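Local atomic coordinates of beta-lactamase (PDB entry 4EWF), a protein that probably hydrolyses the amide bond of beta-lactams to give substituted beta-amino acids, as a class A serine beta-lactamase. Residues S52-P57 against S142-K147; V62-D67 against A135-R140. One frame throughout, in Å; residues are numbered along the deposited sequence.

Interaction 1. Residues S52-P57 against S142-K147; sequences STVKIP and SNLSRK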
# COMPACT_ATOMS: atom_id res chain seq x y z
N SER A 52 -2.88 -6.07 -3.63
CA SER A 52 -2.05 -6.21 -2.43
C SER A 52 -2.00 -5.01 -1.47
O SER A 52 -1.37 -5.11 -0.42
CB SER A 52 -0.63 -6.60 -2.83
OG SER A 52 -0.62 -7.92 -3.32
N THR A 53 -2.62 -3.88 -1.81
CA THR A 53 -2.51 -2.72 -0.92
C THR A 53 -3.22 -3.01 0.39
O THR A 53 -2.90 -2.42 1.42
CB THR A 53 -3.09 -1.42 -1.53
OG1 THR A 53 -4.50 -1.58 -1.75
CG2 THR A 53 -2.39 -1.09 -2.83
N VAL A 54 -4.15 -3.96 0.37
CA VAL A 54 -4.90 -4.31 1.57
C VAL A 54 -4.01 -4.97 2.64
O VAL A 54 -4.43 -5.19 3.78
CB VAL A 54 -6.13 -5.20 1.22
CG1 VAL A 54 -5.70 -6.60 0.83
CG2 VAL A 54 -7.16 -5.20 2.38
N LYS A 55 -2.77 -5.28 2.28
CA LYS A 55 -1.84 -5.79 3.27
C LYS A 55 -1.45 -4.73 4.30
O LYS A 55 -0.89 -5.06 5.35
CB LYS A 55 -0.63 -6.42 2.58
CG LYS A 55 -1.07 -7.60 1.70
CD LYS A 55 0.07 -8.19 0.86
CE LYS A 55 -0.50 -9.29 -0.05
NZ LYS A 55 0.58 -9.97 -0.82
N ILE A 56 -1.78 -3.47 4.02
CA ILE A 56 -1.50 -2.41 4.99
C ILE A 56 -2.39 -2.54 6.22
O ILE A 56 -1.89 -2.69 7.33
CB ILE A 56 -1.64 -1.00 4.36
CG1 ILE A 56 -0.48 -0.73 3.40
CG2 ILE A 56 -1.71 0.08 5.46
CD1 ILE A 56 -0.68 0.55 2.55
N PRO A 57 -3.72 -2.48 6.05
CA PRO A 57 -4.54 -2.66 7.25
C PRO A 57 -4.35 -4.03 7.90
O PRO A 57 -4.55 -4.13 9.10
CB PRO A 57 -5.98 -2.49 6.72
CG PRO A 57 -5.89 -2.69 5.25
CD PRO A 57 -4.52 -2.19 4.85
N SER A 142 -13.70 0.42 2.08
CA SER A 142 -12.66 -0.58 1.87
C SER A 142 -12.92 -1.83 2.72
O SER A 142 -13.64 -1.77 3.71
CB SER A 142 -11.30 0.01 2.23
OG SER A 142 -11.02 1.13 1.41
N ASN A 143 -12.31 -2.95 2.35
CA ASN A 143 -12.55 -4.18 3.10
C ASN A 143 -11.49 -5.24 2.78
O ASN A 143 -10.81 -5.16 1.75
CB ASN A 143 -13.93 -4.74 2.74
CG ASN A 143 -14.00 -5.25 1.29
OD1 ASN A 143 -13.92 -4.46 0.35
ND2 ASN A 143 -14.10 -6.57 1.12
N LEU A 144 -11.37 -6.22 3.67
CA LEU A 144 -10.67 -7.46 3.37
C LEU A 144 -11.67 -8.60 3.56
O LEU A 144 -12.15 -8.84 4.67
CB LEU A 144 -9.48 -7.65 4.31
CG LEU A 144 -8.79 -9.01 4.16
CD1 LEU A 144 -8.14 -9.09 2.80
CD2 LEU A 144 -7.76 -9.23 5.26
N SER A 145 -12.01 -9.28 2.48
CA SER A 145 -13.01 -10.34 2.53
C SER A 145 -12.52 -11.59 1.82
O SER A 145 -13.17 -12.62 1.86
CB SER A 145 -14.33 -9.85 1.91
OG SER A 145 -14.87 -8.76 2.66
N ARG A 146 -11.34 -11.49 1.19
CA ARG A 146 -10.83 -12.56 0.33
C ARG A 146 -9.31 -12.76 0.53
O ARG A 146 -8.54 -11.80 0.42
CB ARG A 146 -11.14 -12.21 -1.13
CG ARG A 146 -10.55 -13.10 -2.22
CD ARG A 146 -10.95 -12.56 -3.60
NE ARG A 146 -10.07 -12.97 -4.70
CZ ARG A 146 -10.33 -13.98 -5.52
NH1 ARG A 146 -11.45 -14.68 -5.37
NH2 ARG A 146 -9.48 -14.28 -6.49
N LYS A 147 -8.89 -14.00 0.82
CA LYS A 147 -7.47 -14.31 0.95
C LYS A 147 -6.78 -14.07 -0.38
O LYS A 147 -7.43 -13.91 -1.42
CB LYS A 147 -7.26 -15.77 1.36
CG LYS A 147 -7.40 -16.05 2.87
CD LYS A 147 -7.02 -17.49 3.18
CE LYS A 147 -6.88 -17.76 4.68
NZ LYS A 147 -6.75 -19.23 4.95
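V54 and L144 face each other where the 3-10 turn 52-54, running on into helix 55-67, passes an extended loop, their CA atoms 6.8 Å apart, the closest pair of CA atoms between the two segments. Both side chains leave their backbones toward the opposite segment, and they meet at about a right angle. The CG2 methyl of V54 does most of the touching: set trans to the valine's N, it reaches N143 O at 3.7 Å and L144 CB at 3.9 Å. Its other methyl, CG1, meets L144 CD1 at 4.0 Å. L144 has CG anti to its own N (chi1 173°), which carries CD1 over both valine methyls. The contact is thus apolar and small, with a carbonyl oxygen at its margin. Behind it, the side chain of N143 leaves the backbone away from 52-57, and ND2 donates to S145 OG at 2.8 Å, nearly in the amide plane, while OD1 accepts from W161 N. S52 and K55, either side of V54 in sequence, fit the SxxK motif of serine beta-lactamases, in which the serine is probably the nucleophile; S52 OG and K55 NZ both bond to S113 OG, and S52 OG also binds a sulfate ion. The valine therefore packs the loop against the turn that bears this probable active site. Around the pair, Y167 of helix 164-175 and M148 touch V54, while L144 is enclosed by L127 and V130 of helix 127-136 and I122 of helix 115-125.

Interaction 2. Residues V62-D67 against A135-R140; sequences VYRAVD and ASLGMR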
# COMPACT_ATOMS: atom_id res chain seq x y z
N VAL A 62 -2.19 -6.84 12.85
CA VAL A 62 -1.14 -7.61 13.51
C VAL A 62 -0.47 -6.83 14.65
O VAL A 62 -0.38 -7.32 15.78
CB VAL A 62 -0.08 -8.09 12.49
CG1 VAL A 62 1.09 -8.71 13.22
CG2 VAL A 62 -0.70 -9.07 11.51
N TYR A 63 -0.02 -5.61 14.37
CA TYR A 63 0.65 -4.84 15.42
C TYR A 63 -0.28 -4.47 16.58
O TYR A 63 0.17 -4.36 17.72
CB TYR A 63 1.37 -3.60 14.86
CG TYR A 63 2.67 -3.97 14.17
CD1 TYR A 63 3.89 -3.87 14.85
CD2 TYR A 63 2.69 -4.45 12.87
CE1 TYR A 63 5.08 -4.21 14.24
CE2 TYR A 63 3.88 -4.81 12.25
CZ TYR A 63 5.08 -4.68 12.94
OH TYR A 63 6.26 -5.04 12.33
N ARG A 64 -1.57 -4.28 16.30
CA ARG A 64 -2.53 -4.02 17.37
C ARG A 64 -2.65 -5.24 18.28
O ARG A 64 -2.80 -5.11 19.50
CB ARG A 64 -3.91 -3.66 16.82
CG ARG A 64 -3.97 -2.30 16.15
CD ARG A 64 -5.41 -1.84 16.03
NE ARG A 64 -5.48 -0.55 15.35
CZ ARG A 64 -6.62 0.02 14.95
NH1 ARG A 64 -7.78 -0.60 15.15
NH2 ARG A 64 -6.59 1.20 14.34
N ALA A 65 -2.57 -6.43 17.68
CA ALA A 65 -2.56 -7.67 18.46
C ALA A 65 -1.33 -7.73 19.35
O ALA A 65 -1.39 -8.16 20.50
CB ALA A 65 -2.61 -8.88 17.51
N VAL A 66 -0.19 -7.32 18.79
CA VAL A 66 1.05 -7.25 19.56
C VAL A 66 0.92 -6.22 20.68
O VAL A 66 1.34 -6.49 21.81
CB VAL A 66 2.27 -6.91 18.66
CG1 VAL A 66 3.53 -6.74 19.51
CG2 VAL A 66 2.48 -7.99 17.62
N ASP A 67 0.33 -5.06 20.39
CA ASP A 67 0.10 -4.05 21.43
C ASP A 67 -0.76 -4.59 22.57
O ASP A 67 -0.50 -4.32 23.74
CB ASP A 67 -0.56 -2.78 20.86
CG ASP A 67 0.36 -2.01 19.93
OD1 ASP A 67 1.59 -2.22 19.97
OD2 ASP A 67 -0.16 -1.17 19.15
N ALA A 135 -12.48 -0.06 9.77
CA ALA A 135 -13.61 0.75 10.23
C ALA A 135 -13.14 1.80 11.23
O ALA A 135 -13.59 2.96 11.21
CB ALA A 135 -14.70 -0.14 10.87
N SER A 136 -12.24 1.40 12.13
CA SER A 136 -11.74 2.29 13.17
C SER A 136 -10.91 3.42 12.56
O SER A 136 -10.70 4.45 13.19
CB SER A 136 -10.87 1.53 14.18
OG SER A 136 -9.59 1.29 13.62
N LEU A 137 -10.44 3.23 11.33
CA LEU A 137 -9.65 4.28 10.68
C LEU A 137 -10.50 5.19 9.80
O LEU A 137 -9.98 6.07 9.11
CB LEU A 137 -8.51 3.68 9.86
CG LEU A 137 -7.40 3.03 10.70
CD1 LEU A 137 -6.27 2.54 9.80
CD2 LEU A 137 -6.89 4.01 11.74
N GLY A 138 -11.82 4.98 9.82
CA GLY A 138 -12.72 5.77 9.01
C GLY A 138 -12.69 5.42 7.53
O GLY A 138 -13.11 6.21 6.69
N MSE A 139 -12.18 4.23 7.20
CA MSE A 139 -12.14 3.78 5.81
C MSE A 139 -13.47 3.13 5.40
O MSE A 139 -13.59 1.90 5.37
CB MSE A 139 -10.97 2.79 5.61
CG MSE A 139 -9.61 3.40 5.93
SE MSE A 139 -8.18 2.09 6.14
CE MSE A 139 -8.07 1.38 4.34
N ARG A 140 -14.45 3.96 5.06
CA ARG A 140 -15.83 3.50 4.87
C ARG A 140 -16.10 2.62 3.65
O ARG A 140 -17.13 1.95 3.59
CB ARG A 140 -16.79 4.69 4.84
CG ARG A 140 -16.88 5.47 6.13
CD ARG A 140 -17.05 4.54 7.32
NE ARG A 140 -17.77 5.17 8.42
CZ ARG A 140 -19.09 5.11 8.59
NH1 ARG A 140 -19.84 4.44 7.71
NH2 ARG A 140 -19.66 5.71 9.62
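R64 meets S136 head-on, the far end of its guanidinium directed at the hydroxyl. Leaving helix 55-67 with CG trans to the carbonyl carbon and extended from CG to NE, the arginine spans a wide separation: the closest CA atoms, those of R64 and S136, are 11.9 Å apart. Both terminal nitrogens then converge on one oxygen. NH1 donates to S136 OG at 3.0 Å and NH2 to the same OG at 3.1 Å, with N-H...O angles of 148° and 145°. The hydroxyl lies only 6° out of the guanidinium plane, so it sits at the edge of the group, in the fork between the two nitrogens, and each bond bends moderately to share it. The CB of S136 lies in that plane too. L137 runs past the arginine in the opposite direction; it leaves its backbone to the flank, but the end of the side chain swings closer and brings CD2 to 3.8 Å from R64 NH2, again at the guanidinium edge. The serine and leucine stand where helix 127-136 gives way to a Schellman motif: G138 takes a positive phi, and its N bonds to A135 O at 3.0 Å. Elsewhere, R64 NE donates to A179 O, and S136 OG also bonds to V133 O one turn back. Since a carbonyl oxygen can only accept, the serine hydroxyl gives its own proton to V133 O and acts as acceptor for the two arginine N-H groups. At this surface site, a charged group and a neutral hydroxyl join two helices by two N-H groups converging on one acceptor, without a salt bridge between the segments.

From the N terminus, the chain enters helix 55-67 through the turn 52-54, and this region supplies the first partner of both contacts: the turn leading into the helix serves interaction 1, the last turns interaction 2. After helices 102-111 and 115-125, the end of helix 127-136 returns at 135-140, closing the loop of interaction 2, and the chain then closes that of interaction 1 at 142-147. The loop of interaction 2 is therefore nested inside that of interaction 1, and the returning chain meets its partners in reverse order. The centres lie 12 Å apart, one buried and one at the surface. Together they tie the entry and the far end of helix 55-67 to the end of helix 127-136 and the loop that follows it.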